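Dihydrolipoyl dehydrogenase (Elizabethkingia anophelis NUHP1, PDB 6UZI) probably catalyses the NAD(+)-dependent oxidation of protein-bound dihydrolipoyl groups to lipoyl groups, using FAD and a redox-active disulfide. Local coordinates at residues A[38-43]-A[129-134]; A[117-122]-A[141-146]; A[222-227]-A[402-407]; A[227-232]-A[420-425]. One frame throughout, in Å; residues are numbered along the deposited sequence.

Interaction 1 (A[38-43]-A[129-134]); sequences VIIEKY and TQIKVT. With FAD (flavin-adenine dinucleotide), chain E.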
# COMPACT_ATOMS: atom_id res chain seq x y z
N VAL A 38 -23.61 18.42 -20.35
CA VAL A 38 -24.14 19.13 -19.19
C VAL A 38 -24.34 18.12 -18.07
O VAL A 38 -24.67 16.95 -18.32
CB VAL A 38 -25.46 19.87 -19.52
CG1 VAL A 38 -26.51 18.89 -20.02
CG2 VAL A 38 -25.96 20.64 -18.31
N ILE A 39 -24.10 18.56 -16.84
CA ILE A 39 -24.30 17.73 -15.66
C ILE A 39 -25.21 18.49 -14.71
O ILE A 39 -25.08 19.71 -14.55
CB ILE A 39 -22.96 17.34 -14.99
CG1 ILE A 39 -23.20 16.35 -13.86
CG2 ILE A 39 -22.21 18.57 -14.49
CD1 ILE A 39 -21.92 15.73 -13.31
N ILE A 40 -26.15 17.78 -14.10
CA ILE A 40 -27.17 18.37 -13.25
C ILE A 40 -27.03 17.77 -11.85
O ILE A 40 -26.93 16.55 -11.71
CB ILE A 40 -28.57 18.13 -13.83
CG1 ILE A 40 -28.66 18.71 -15.24
CG2 ILE A 40 -29.65 18.75 -12.94
CD1 ILE A 40 -29.78 18.14 -16.07
N GLU A 41 -27.03 18.63 -10.84
CA GLU A 41 -26.93 18.21 -9.44
C GLU A 41 -27.89 19.01 -8.57
O GLU A 41 -27.91 20.24 -8.61
CB GLU A 41 -25.51 18.38 -8.90
CG GLU A 41 -25.41 18.10 -7.41
CD GLU A 41 -25.98 16.74 -7.03
OE1 GLU A 41 -25.45 15.70 -7.49
OE2 GLU A 41 -26.97 16.71 -6.27
N LYS A 42 -28.69 18.29 -7.76
CA LYS A 42 -29.64 18.90 -6.84
C LYS A 42 -28.97 19.42 -5.57
O LYS A 42 -29.46 20.38 -4.96
CB LYS A 42 -30.72 17.89 -6.46
CG LYS A 42 -30.14 16.57 -5.96
CD LYS A 42 -31.10 15.82 -5.07
CE LYS A 42 -32.31 15.39 -5.84
NZ LYS A 42 -33.24 14.59 -5.00
N TYR A 43 -27.85 18.82 -5.17
CA TYR A 43 -27.11 19.24 -3.99
C TYR A 43 -26.44 20.59 -4.23
O TYR A 43 -26.25 21.03 -5.37
CB TYR A 43 -26.06 18.19 -3.63
CG TYR A 43 -25.66 18.15 -2.16
CD1 TYR A 43 -24.39 18.55 -1.77
CD2 TYR A 43 -26.55 17.73 -1.19
CE1 TYR A 43 -24.01 18.52 -0.44
CE2 TYR A 43 -26.18 17.70 0.16
CZ TYR A 43 -24.90 18.10 0.52
OH TYR A 43 -24.52 18.08 1.85
N THR A 129 -36.03 13.19 -24.38
CA THR A 129 -35.07 14.15 -24.90
C THR A 129 -35.11 15.50 -24.19
O THR A 129 -34.13 16.25 -24.29
CB THR A 129 -35.33 14.28 -26.42
OG1 THR A 129 -34.44 13.39 -27.11
CG2 THR A 129 -35.24 15.71 -26.96
N GLN A 130 -36.14 15.78 -23.40
CA GLN A 130 -36.25 17.02 -22.64
C GLN A 130 -36.15 16.72 -21.15
O GLN A 130 -36.70 15.73 -20.66
CB GLN A 130 -37.57 17.73 -22.94
CG GLN A 130 -37.53 18.51 -24.24
CD GLN A 130 -38.78 18.37 -25.06
OE1 GLN A 130 -39.36 17.28 -25.18
NE2 GLN A 130 -39.22 19.47 -25.66
N ILE A 131 -35.43 17.59 -20.43
CA ILE A 131 -35.20 17.45 -19.00
C ILE A 131 -35.50 18.78 -18.34
O ILE A 131 -34.96 19.82 -18.75
CB ILE A 131 -33.76 17.01 -18.70
CG1 ILE A 131 -33.46 15.64 -19.32
CG2 ILE A 131 -33.52 16.96 -17.20
CD1 ILE A 131 -31.97 15.39 -19.59
N LYS A 132 -36.37 18.77 -17.32
CA LYS A 132 -36.67 19.96 -16.54
C LYS A 132 -35.70 20.05 -15.37
O LYS A 132 -35.46 19.06 -14.68
CB LYS A 132 -38.11 19.93 -16.02
CG LYS A 132 -38.49 21.16 -15.19
CD LYS A 132 -39.62 20.86 -14.21
CE LYS A 132 -41.00 20.93 -14.85
NZ LYS A 132 -42.07 20.41 -13.94
N VAL A 133 -35.14 21.24 -15.16
CA VAL A 133 -34.19 21.49 -14.08
C VAL A 133 -34.82 22.52 -13.15
O VAL A 133 -34.92 23.71 -13.49
CB VAL A 133 -32.83 21.99 -14.61
CG1 VAL A 133 -31.85 22.19 -13.45
CG2 VAL A 133 -32.27 21.01 -15.63
N THR A 134 -35.23 22.07 -11.96
CA THR A 134 -35.89 22.93 -10.99
C THR A 134 -34.89 23.40 -9.94
O THR A 134 -34.29 22.58 -9.24
CB THR A 134 -37.06 22.19 -10.33
OG1 THR A 134 -37.88 21.59 -11.34
CG2 THR A 134 -37.89 23.16 -9.53
PA FAD E . -24.09 9.01 -5.90
O1A FAD E . -22.73 9.21 -5.37
O2A FAD E . -24.90 8.20 -4.87
O5B FAD E . -24.82 10.42 -6.02
C5B FAD E . -25.60 10.68 -7.20
C4B FAD E . -26.01 12.12 -7.18
O4B FAD E . -27.23 12.29 -7.93
C3B FAD E . -26.27 12.74 -5.79
O3B FAD E . -25.32 13.77 -5.57
C2B FAD E . -27.69 13.33 -5.90
O2B FAD E . -27.80 14.59 -5.26
C1B FAD E . -27.88 13.42 -7.41
N9A FAD E . -29.27 13.37 -7.85
C8A FAD E . -30.18 12.37 -7.60
N7A FAD E . -31.34 12.55 -8.18
C5A FAD E . -31.19 13.75 -8.87
C6A FAD E . -32.05 14.48 -9.69
N6A FAD E . -33.29 14.09 -10.01
N1A FAD E . -31.59 15.64 -10.21
C2A FAD E . -30.34 16.03 -9.92
N3A FAD E . -29.43 15.41 -9.16
C4A FAD E . -29.92 14.26 -8.66
N1 FAD E . -17.90 3.30 -1.94
C2 FAD E . -16.63 2.92 -2.20
O2 FAD E . -16.29 2.50 -3.31
N3 FAD E . -15.67 3.03 -1.21
C4 FAD E . -15.87 3.50 0.08
O4 FAD E . -14.94 3.56 0.88
C4X FAD E . -17.23 3.90 0.34
N5 FAD E . -17.51 4.39 1.51
C5X FAD E . -18.81 4.82 1.73
C6 FAD E . -19.12 5.40 2.96
C7 FAD E . -20.38 5.92 3.21
C7M FAD E . -20.67 6.56 4.55
C8 FAD E . -21.37 5.85 2.21
C8M FAD E . -22.74 6.46 2.43
C9 FAD E . -21.08 5.25 0.99
C9A FAD E . -19.81 4.74 0.74
N10 FAD E . -19.46 4.19 -0.51
C10 FAD E . -18.18 3.76 -0.74
C1' FAD E . -20.45 4.09 -1.58
C2' FAD E . -20.32 5.23 -2.59
O2' FAD E . -20.73 6.47 -2.01
C3' FAD E . -21.12 4.94 -3.86
O3' FAD E . -20.91 3.60 -4.27
C4' FAD E . -20.75 5.88 -5.01
O4' FAD E . -20.86 7.22 -4.54
C5' FAD E . -21.59 5.66 -6.25
O5' FAD E . -22.05 6.97 -6.64
P FAD E . -22.92 7.30 -7.98
O1P FAD E . -22.22 8.13 -8.99
O2P FAD E . -23.58 6.09 -8.60
O3P FAD E . -24.06 8.15 -7.24

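Interaction 2 (A[117-122]-A[141-146]); sequences TVLQGV and EVIEAK. With FAD (flavin-adenine dinucleotide), chain E.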
# COMPACT_ATOMS: atom_id res chain seq x y z
N THR A 117 -21.02 22.25 -18.73
CA THR A 117 -21.98 23.13 -18.10
C THR A 117 -22.50 22.47 -16.83
O THR A 117 -22.91 21.31 -16.85
CB THR A 117 -23.14 23.44 -19.04
OG1 THR A 117 -22.62 23.84 -20.32
CG2 THR A 117 -23.99 24.55 -18.47
N VAL A 118 -22.48 23.21 -15.73
CA VAL A 118 -22.94 22.69 -14.45
C VAL A 118 -24.21 23.44 -14.09
O VAL A 118 -24.21 24.67 -13.97
CB VAL A 118 -21.87 22.83 -13.36
CG1 VAL A 118 -22.42 22.33 -12.03
CG2 VAL A 118 -20.64 22.06 -13.75
N LEU A 119 -25.29 22.69 -13.90
CA LEU A 119 -26.58 23.24 -13.52
C LEU A 119 -26.93 22.70 -12.14
O LEU A 119 -26.83 21.49 -11.91
CB LEU A 119 -27.67 22.87 -14.52
CG LEU A 119 -27.53 23.40 -15.95
CD1 LEU A 119 -28.68 22.95 -16.82
CD2 LEU A 119 -27.45 24.92 -15.93
N GLN A 120 -27.34 23.59 -11.25
CA GLN A 120 -27.80 23.21 -9.92
C GLN A 120 -29.31 23.08 -9.94
O GLN A 120 -30.01 24.01 -10.35
CB GLN A 120 -27.38 24.23 -8.87
CG GLN A 120 -28.11 24.04 -7.55
CD GLN A 120 -27.48 24.80 -6.40
OE1 GLN A 120 -26.43 25.44 -6.55
NE2 GLN A 120 -28.11 24.74 -5.23
N GLY A 121 -29.80 21.94 -9.52
CA GLY A 121 -31.23 21.72 -9.45
C GLY A 121 -31.58 20.26 -9.61
O GLY A 121 -30.73 19.40 -9.84
N VAL A 122 -32.87 19.99 -9.46
CA VAL A 122 -33.41 18.64 -9.63
C VAL A 122 -33.74 18.44 -11.10
O VAL A 122 -34.47 19.23 -11.71
CB VAL A 122 -34.65 18.43 -8.75
CG1 VAL A 122 -35.36 17.14 -9.12
CG2 VAL A 122 -34.25 18.41 -7.29
N GLU A 141 -36.28 25.40 -15.71
CA GLU A 141 -35.82 25.58 -17.07
C GLU A 141 -35.78 24.21 -17.72
O GLU A 141 -35.49 23.21 -17.05
CB GLU A 141 -34.43 26.26 -17.10
CG GLU A 141 -33.72 26.31 -18.44
CD GLU A 141 -32.19 26.39 -18.30
OE1 GLU A 141 -31.68 26.22 -17.17
OE2 GLU A 141 -31.51 26.62 -19.32
N VAL A 142 -36.11 24.14 -19.01
CA VAL A 142 -36.11 22.88 -19.75
C VAL A 142 -34.95 22.90 -20.74
O VAL A 142 -34.73 23.90 -21.44
CB VAL A 142 -37.44 22.64 -20.47
CG1 VAL A 142 -37.36 21.37 -21.33
CG2 VAL A 142 -38.56 22.51 -19.46
N ILE A 143 -34.17 21.82 -20.76
CA ILE A 143 -33.04 21.66 -21.68
C ILE A 143 -33.30 20.47 -22.59
O ILE A 143 -34.12 19.59 -22.30
CB ILE A 143 -31.69 21.50 -20.95
CG1 ILE A 143 -31.66 20.19 -20.16
CG2 ILE A 143 -31.43 22.68 -20.04
CD1 ILE A 143 -30.26 19.63 -19.97
N GLU A 144 -32.60 20.46 -23.72
CA GLU A 144 -32.67 19.38 -24.69
C GLU A 144 -31.35 18.63 -24.72
O GLU A 144 -30.28 19.24 -24.71
CB GLU A 144 -32.99 19.94 -26.09
CG GLU A 144 -33.74 18.99 -27.01
CD GLU A 144 -34.90 19.67 -27.74
OE1 GLU A 144 -34.93 20.92 -27.77
OE2 GLU A 144 -35.77 18.96 -28.27
N ALA A 145 -31.42 17.29 -24.74
CA ALA A 145 -30.23 16.45 -24.79
C ALA A 145 -30.47 15.24 -25.68
O ALA A 145 -31.45 14.52 -25.49
CB ALA A 145 -29.81 15.99 -23.39
N LYS A 146 -29.57 15.03 -26.65
CA LYS A 146 -29.67 13.87 -27.53
C LYS A 146 -29.58 12.57 -26.74
O LYS A 146 -30.37 11.64 -26.96
CB LYS A 146 -28.59 13.92 -28.61
PA FAD E . -24.09 9.01 -5.90
O1A FAD E . -22.73 9.21 -5.37
O2A FAD E . -24.90 8.20 -4.87
O5B FAD E . -24.82 10.42 -6.02
C5B FAD E . -25.60 10.68 -7.20
C4B FAD E . -26.01 12.12 -7.18
O4B FAD E . -27.23 12.29 -7.93
C3B FAD E . -26.27 12.74 -5.79
O3B FAD E . -25.32 13.77 -5.57
C2B FAD E . -27.69 13.33 -5.90
O2B FAD E . -27.80 14.59 -5.26
C1B FAD E . -27.88 13.42 -7.41
N9A FAD E . -29.27 13.37 -7.85
C8A FAD E . -30.18 12.37 -7.60
N7A FAD E . -31.34 12.55 -8.18
C5A FAD E . -31.19 13.75 -8.87
C6A FAD E . -32.05 14.48 -9.69
N6A FAD E . -33.29 14.09 -10.01
N1A FAD E . -31.59 15.64 -10.21
C2A FAD E . -30.34 16.03 -9.92
N3A FAD E . -29.43 15.41 -9.16
C4A FAD E . -29.92 14.26 -8.66
N1 FAD E . -17.90 3.30 -1.94
C2 FAD E . -16.63 2.92 -2.20
O2 FAD E . -16.29 2.50 -3.31
N3 FAD E . -15.67 3.03 -1.21
C4 FAD E . -15.87 3.50 0.08
O4 FAD E . -14.94 3.56 0.88
C4X FAD E . -17.23 3.90 0.34
N5 FAD E . -17.51 4.39 1.51
C5X FAD E . -18.81 4.82 1.73
C6 FAD E . -19.12 5.40 2.96
C7 FAD E . -20.38 5.92 3.21
C7M FAD E . -20.67 6.56 4.55
C8 FAD E . -21.37 5.85 2.21
C8M FAD E . -22.74 6.46 2.43
C9 FAD E . -21.08 5.25 0.99
C9A FAD E . -19.81 4.74 0.74
N10 FAD E . -19.46 4.19 -0.51
C10 FAD E . -18.18 3.76 -0.74
C1' FAD E . -20.45 4.09 -1.58
C2' FAD E . -20.32 5.23 -2.59
O2' FAD E . -20.73 6.47 -2.01
C3' FAD E . -21.12 4.94 -3.86
O3' FAD E . -20.91 3.60 -4.27
C4' FAD E . -20.75 5.88 -5.01
O4' FAD E . -20.86 7.22 -4.54
C5' FAD E . -21.59 5.66 -6.25
O5' FAD E . -22.05 6.97 -6.64
P FAD E . -22.92 7.30 -7.98
O1P FAD E . -22.22 8.13 -8.99
O2P FAD E . -23.58 6.09 -8.60
O3P FAD E . -24.06 8.15 -7.24

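Interaction 3 (A[222-227]-A[402-407]); sequences DGTLSK and DGVIKI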
# COMPACT_ATOMS: atom_id res chain seq x y z
N ASP A 222 -15.27 -13.12 0.85
CA ASP A 222 -14.80 -14.47 1.13
C ASP A 222 -14.97 -14.78 2.61
O ASP A 222 -14.73 -13.93 3.48
CB ASP A 222 -13.33 -14.59 0.73
CG ASP A 222 -12.83 -15.99 0.87
OD1 ASP A 222 -12.88 -16.74 -0.13
OD2 ASP A 222 -12.39 -16.35 1.99
N GLY A 223 -15.39 -16.03 2.90
CA GLY A 223 -15.67 -16.42 4.28
C GLY A 223 -14.49 -16.28 5.22
O GLY A 223 -14.67 -15.97 6.40
N THR A 224 -13.28 -16.52 4.72
CA THR A 224 -12.09 -16.32 5.54
C THR A 224 -11.99 -14.88 6.00
O THR A 224 -11.65 -14.60 7.15
CB THR A 224 -10.84 -16.72 4.77
OG1 THR A 224 -10.87 -18.13 4.54
CG2 THR A 224 -9.58 -16.35 5.56
N LEU A 225 -12.27 -13.94 5.09
CA LEU A 225 -12.23 -12.53 5.45
C LEU A 225 -13.30 -12.21 6.49
O LEU A 225 -13.05 -11.45 7.43
CB LEU A 225 -12.40 -11.68 4.20
CG LEU A 225 -11.38 -11.95 3.10
CD1 LEU A 225 -11.56 -10.93 1.98
CD2 LEU A 225 -9.96 -11.94 3.65
N SER A 226 -14.49 -12.78 6.33
CA SER A 226 -15.54 -12.60 7.33
C SER A 226 -15.06 -13.06 8.70
O SER A 226 -15.22 -12.35 9.70
CB SER A 226 -16.79 -13.39 6.91
OG SER A 226 -17.45 -12.79 5.82
N LYS A 227 -14.44 -14.23 8.75
CA LYS A 227 -13.95 -14.79 10.00
C LYS A 227 -12.85 -13.91 10.59
O LYS A 227 -12.89 -13.56 11.78
CB LYS A 227 -13.45 -16.22 9.74
CG LYS A 227 -13.07 -17.02 10.96
CD LYS A 227 -12.97 -18.50 10.61
CE LYS A 227 -12.14 -19.27 11.63
NZ LYS A 227 -10.69 -18.90 11.53
N ASP A 402 -1.97 -8.05 12.21
CA ASP A 402 -3.18 -8.84 12.04
C ASP A 402 -3.43 -9.16 10.57
O ASP A 402 -3.17 -8.34 9.68
CB ASP A 402 -4.40 -8.11 12.61
CG ASP A 402 -4.39 -8.06 14.12
OD1 ASP A 402 -3.45 -8.61 14.74
OD2 ASP A 402 -5.34 -7.48 14.69
N GLY A 403 -3.92 -10.36 10.32
CA GLY A 403 -4.52 -10.69 9.05
C GLY A 403 -3.82 -11.81 8.31
O GLY A 403 -2.89 -12.45 8.81
N VAL A 404 -4.27 -12.02 7.08
CA VAL A 404 -3.83 -13.13 6.25
C VAL A 404 -4.11 -12.75 4.81
O VAL A 404 -5.00 -11.94 4.52
CB VAL A 404 -4.56 -14.44 6.67
CG1 VAL A 404 -6.04 -14.36 6.33
CG2 VAL A 404 -3.92 -15.65 6.02
N ILE A 405 -3.33 -13.32 3.89
CA ILE A 405 -3.55 -13.23 2.45
C ILE A 405 -3.94 -14.61 1.95
O ILE A 405 -3.28 -15.60 2.27
CB ILE A 405 -2.31 -12.71 1.72
CG1 ILE A 405 -1.86 -11.37 2.30
CG2 ILE A 405 -2.58 -12.61 0.23
CD1 ILE A 405 -2.74 -10.23 1.89
N LYS A 406 -5.01 -14.67 1.17
CA LYS A 406 -5.57 -15.93 0.71
C LYS A 406 -5.74 -15.89 -0.80
O LYS A 406 -6.37 -14.96 -1.33
CB LYS A 406 -6.90 -16.21 1.41
CG LYS A 406 -7.71 -17.35 0.82
CD LYS A 406 -9.11 -17.38 1.43
CE LYS A 406 -9.82 -18.71 1.16
NZ LYS A 406 -11.16 -18.75 1.79
N ILE A 407 -5.19 -16.88 -1.48
CA ILE A 407 -5.25 -16.97 -2.94
C ILE A 407 -5.95 -18.27 -3.32
O ILE A 407 -5.62 -19.33 -2.78
CB ILE A 407 -3.85 -16.89 -3.56
CG1 ILE A 407 -3.27 -15.49 -3.41
CG2 ILE A 407 -3.91 -17.30 -5.04
CD1 ILE A 407 -1.83 -15.36 -3.88

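Interaction 4 (A[227-232]-A[420-425]); sequences KELQKT and HMIGAR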
# COMPACT_ATOMS: atom_id res chain seq x y z
N LYS A 227 -14.44 -14.23 8.75
CA LYS A 227 -13.95 -14.79 10.00
C LYS A 227 -12.85 -13.91 10.59
O LYS A 227 -12.89 -13.56 11.78
CB LYS A 227 -13.45 -16.22 9.74
CG LYS A 227 -13.07 -17.02 10.96
CD LYS A 227 -12.97 -18.50 10.61
CE LYS A 227 -12.14 -19.27 11.63
NZ LYS A 227 -10.69 -18.90 11.53
N GLU A 228 -11.85 -13.56 9.78
CA GLU A 228 -10.71 -12.78 10.28
C GLU A 228 -11.10 -11.36 10.69
O GLU A 228 -10.54 -10.82 11.64
CB GLU A 228 -9.61 -12.76 9.23
CG GLU A 228 -8.99 -14.12 9.03
CD GLU A 228 -8.13 -14.53 10.20
OE1 GLU A 228 -7.51 -13.63 10.83
OE2 GLU A 228 -8.07 -15.73 10.52
N LEU A 229 -12.05 -10.74 9.98
CA LEU A 229 -12.44 -9.38 10.36
C LEU A 229 -13.15 -9.38 11.70
O LEU A 229 -12.84 -8.56 12.57
CB LEU A 229 -13.33 -8.75 9.29
CG LEU A 229 -13.72 -7.28 9.54
CD1 LEU A 229 -12.48 -6.40 9.71
CD2 LEU A 229 -14.61 -6.74 8.44
N GLN A 230 -14.07 -10.31 11.92
CA GLN A 230 -14.74 -10.37 13.22
C GLN A 230 -13.74 -10.68 14.32
O GLN A 230 -13.83 -10.13 15.42
CB GLN A 230 -15.87 -11.39 13.21
CG GLN A 230 -16.76 -11.31 14.45
CD GLN A 230 -17.79 -12.43 14.52
OE1 GLN A 230 -18.06 -13.11 13.53
NE2 GLN A 230 -18.37 -12.61 15.70
N LYS A 231 -12.76 -11.54 14.03
CA LYS A 231 -11.73 -11.89 15.01
C LYS A 231 -10.91 -10.67 15.43
O LYS A 231 -10.65 -10.47 16.63
CB LYS A 231 -10.82 -12.97 14.43
CG LYS A 231 -9.71 -13.44 15.35
CD LYS A 231 -8.87 -14.50 14.66
CE LYS A 231 -7.42 -14.43 15.12
NZ LYS A 231 -6.53 -15.45 14.49
N THR A 232 -10.53 -9.82 14.48
CA THR A 232 -9.68 -8.68 14.82
C THR A 232 -10.50 -7.55 15.42
O THR A 232 -10.03 -6.86 16.33
CB THR A 232 -8.88 -8.20 13.59
OG1 THR A 232 -8.06 -7.08 13.93
CG2 THR A 232 -9.79 -7.80 12.43
N HIS A 420 -7.91 -12.71 -1.66
CA HIS A 420 -8.68 -12.15 -0.54
C HIS A 420 -7.73 -11.79 0.59
O HIS A 420 -7.04 -12.66 1.13
CB HIS A 420 -9.74 -13.15 -0.09
CG HIS A 420 -10.65 -13.59 -1.20
ND1 HIS A 420 -11.71 -12.83 -1.64
CD2 HIS A 420 -10.64 -14.70 -1.98
CE1 HIS A 420 -12.32 -13.45 -2.63
NE2 HIS A 420 -11.69 -14.59 -2.86
N MET A 421 -7.74 -10.52 0.98
CA MET A 421 -6.73 -9.96 1.88
C MET A 421 -7.38 -9.33 3.09
O MET A 421 -8.44 -8.69 3.00
CB MET A 421 -5.89 -8.89 1.18
CG MET A 421 -5.45 -9.21 -0.23
SD MET A 421 -4.45 -7.83 -0.83
CE MET A 421 -3.87 -8.50 -2.39
N ILE A 422 -6.74 -9.51 4.24
CA ILE A 422 -7.00 -8.68 5.41
C ILE A 422 -5.64 -8.43 6.06
O ILE A 422 -4.91 -9.38 6.36
CB ILE A 422 -8.00 -9.32 6.39
CG1 ILE A 422 -8.19 -8.42 7.61
CG2 ILE A 422 -7.57 -10.73 6.80
CD1 ILE A 422 -9.33 -8.85 8.47
N GLY A 423 -5.28 -7.16 6.20
CA GLY A 423 -3.96 -6.83 6.71
C GLY A 423 -3.67 -5.37 6.45
O GLY A 423 -4.48 -4.65 5.87
N ALA A 424 -2.49 -4.95 6.89
CA ALA A 424 -2.07 -3.57 6.71
C ALA A 424 -1.99 -3.24 5.22
O ALA A 424 -1.48 -4.03 4.43
CB ALA A 424 -0.71 -3.32 7.37
N ARG A 425 -2.51 -2.07 4.86
CA ARG A 425 -2.44 -1.52 3.50
C ARG A 425 -3.13 -2.41 2.46
O ARG A 425 -2.81 -2.33 1.27
CB ARG A 425 -1.00 -1.25 3.08
CG ARG A 425 -0.23 -0.35 4.00
CD ARG A 425 1.17 -0.09 3.47
NE ARG A 425 1.86 0.91 4.27
CZ ARG A 425 2.97 1.53 3.88
NH1 ARG A 425 3.50 1.26 2.70
NH2 ARG A 425 3.53 2.44 4.68

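Interaction 1 (A[38-43]-A[129-134])
Ile40 sends its CD1 methyl across to the branched side chains of Ile131 and Val133, and the close part of this buried contact is made there. Its CG1 lies beside the backbone N (chi1 -58°), and this rotamer, with the extended second torsion, brings CD1 to both CG2 methyls. CD1 lies 3.8 Å from Val133 CG2 and 4.1 Å from Ile131 CG2. No hydrogen bond joins the segments; purely apolar methyls close the seam.

Against this methyl cluster stand two partly exposed lysines that take no part in it. Lys132 has its CB pointing away from 38-43, and Lys42 runs along the cofactor instead, with its CE 3.6 Å from FAD C5A. The adenosine of FAD lies against Ile40 and Lys42. Ile40 CG2 comes within 4.1 Å of FAD C2A, while the next residue, Glu41, faces away from 129-134 and takes up the ribose: FAD O3B donates to Glu41 OE1 over 2.7 Å. Ser19 is a second hydrogen-bonding partner of OE1, which holds the carboxylate in position. An acidic residue at the end of the second strand, gripping the adenosine ribose, is the hallmark of the dinucleotide-binding Rossmann fold, here in its FAD-binding form.

Interaction 2 (A[117-122]-A[141-146])
Leu119 overlaps Ile143 with one methyl, its CD1 lying 4.2 Å from Ile143 CG2. The pair spans two layers of the FAD-binding Rossmann-type domain: strand 117-120 is the outermost strand of the parallel sheet in this chain, and strand 140-145 belongs to the small mixed sheet, most of whose strands lie between strands 117-120 and 148-150 of the parallel one. Leu119 has CG beside its backbone N (chi1 -63°) and an extended second torsion, which carries CD1 outward to the neighbouring sheet. Ile143 is the more buried partner; it also rests on Val38, Phe12 and Ile131, and so belongs to a wider apolar filling between the sheets.

The polar neighbour is Glu141. It starts out alongside the contact, but its extended chain brings the carboxylate nearer, until OE1 stands 4.5 Å from Leu119 CD1, a loose approach of a polar group to a methyl. No hydrogen bond crosses between the segments. The touch across is small and apolar; strand 117-120 is held by backbone bonds to strand 37-41.

Just past Leu119 the chain reaches the adenine of FAD. The buried Gly121 places its carbonyl O 3.4 Å from FAD C2A, and Val122 CG1 lies 3.8 Å from the exocyclic nitrogen FAD N6A.

Interaction 3 (A[222-227]-A[402-407])
Lys406 and Asp222 approach from opposite directions and form a salt bridge, with Lys406 NZ 2.7 Å from Asp222 OD2. The lysine leaves its strand with CG trans to the backbone N (chi1 168°) and stays straight to the end; the extended chain carries the ammonium to the start of helix 223-236. It arrives at the syn lone pair of OD2, on the side of the other carboxylate oxygen.

Thr224 comes in at an angle to the same lysine and offers its hydroxyl: Lys406 NZ donates to Thr224 OG1 over 2.8 Å. Its methyl is turned to a different neighbour, where Thr224 CG2 meets Val404 CG1 at 4.1 Å, the two side chains crossing at about a right angle. The threonine thus divides its work, polar branch to the lysine and apolar branch to the valine two residues earlier in the strand.

Asp222 OD2 has a second donor. Thr224 N reaches it over 2.9 Å from the anti side, 34° out of the carboxylate plane. Glu372 joins the cluster, its carboxylate pairing with Lys406 NZ and its backbone N donating to Asp222 OD1. Two acids around one buried ammonium would be expected to favour its charged form.

The contact joins a helix of the NAD-binding domain to the antiparallel sheet of the dimerisation domain, and at its centre is an aspartate N-cap whose capping oxygen doubles as the acceptor of an interdomain salt bridge.

Interaction 4 (A[227-232]-A[420-425])
Helix-on-sheet packing between the NAD-binding and dimerisation domains is carried here by Ile422, which projects from strand 420-423 toward helix 227-232 at Glu228, Leu229 and Thr232. Helix and strand run nearly parallel, 11° between their directions, with 9.5 Å between the axes. Ile422 is fully extended, CG1 trans to its backbone N (chi1 178°), and its CD1 therefore reaches the helix backbone itself, coming within 3.6 Å of Leu229 N.

Around that methyl the helix supplies three different surfaces. The Leu229 and Ile422 side chains cross at about a right angle, with Leu229 CB 4.1 Å from Ile422 CD1. Thr232 meets the isoleucine tip to tip through CG2, while its hydroxyl is bonded to Asp402 and Gln236. Glu228 contributes only aliphatic carbon, CB lying 3.8 Å from Ile422 CG2, the other branch of the isoleucine. Leu225, one turn before Leu229, also touches Ile422; residues spaced three and four apart line the helix face that Ile422 packs against.

Leu229 also lies about 4 Å, between side chains, from Leu195, a predicted NAD(+)-site residue. Just beyond the strand, Arg425 forms salt bridges with Asp428 and Glu364 of the second subunit. The contact itself is an interdomain alpha/beta interface, a helix of the NAD-binding domain laid nearly parallel on a strand of the dimerisation-domain sheet.

The four contacts form two pairs at opposite sides of the chain's centre. Interactions 1 and 2 have centres about 4 Å apart and are stitched by probable backbone hydrogen bonds, Glu41 O to Gly121 N at 2.7 Å and Val133 N to Glu141 O at 2.8 Å. Interactions 3 and 4, centres about 6 Å apart, share Lys227 and helix 223-236, and their strands are sheet neighbours, with Val404 N 2.8 Å from Ile422 O. Centres of the two pairs lie 42 to 47 Å apart. Interactions 1 and 2 line the adenosine end of the FAD pocket; 3 and 4 join the NAD-binding and dimerisation domains, with the Leu229 side chain about 13 Å from FAD.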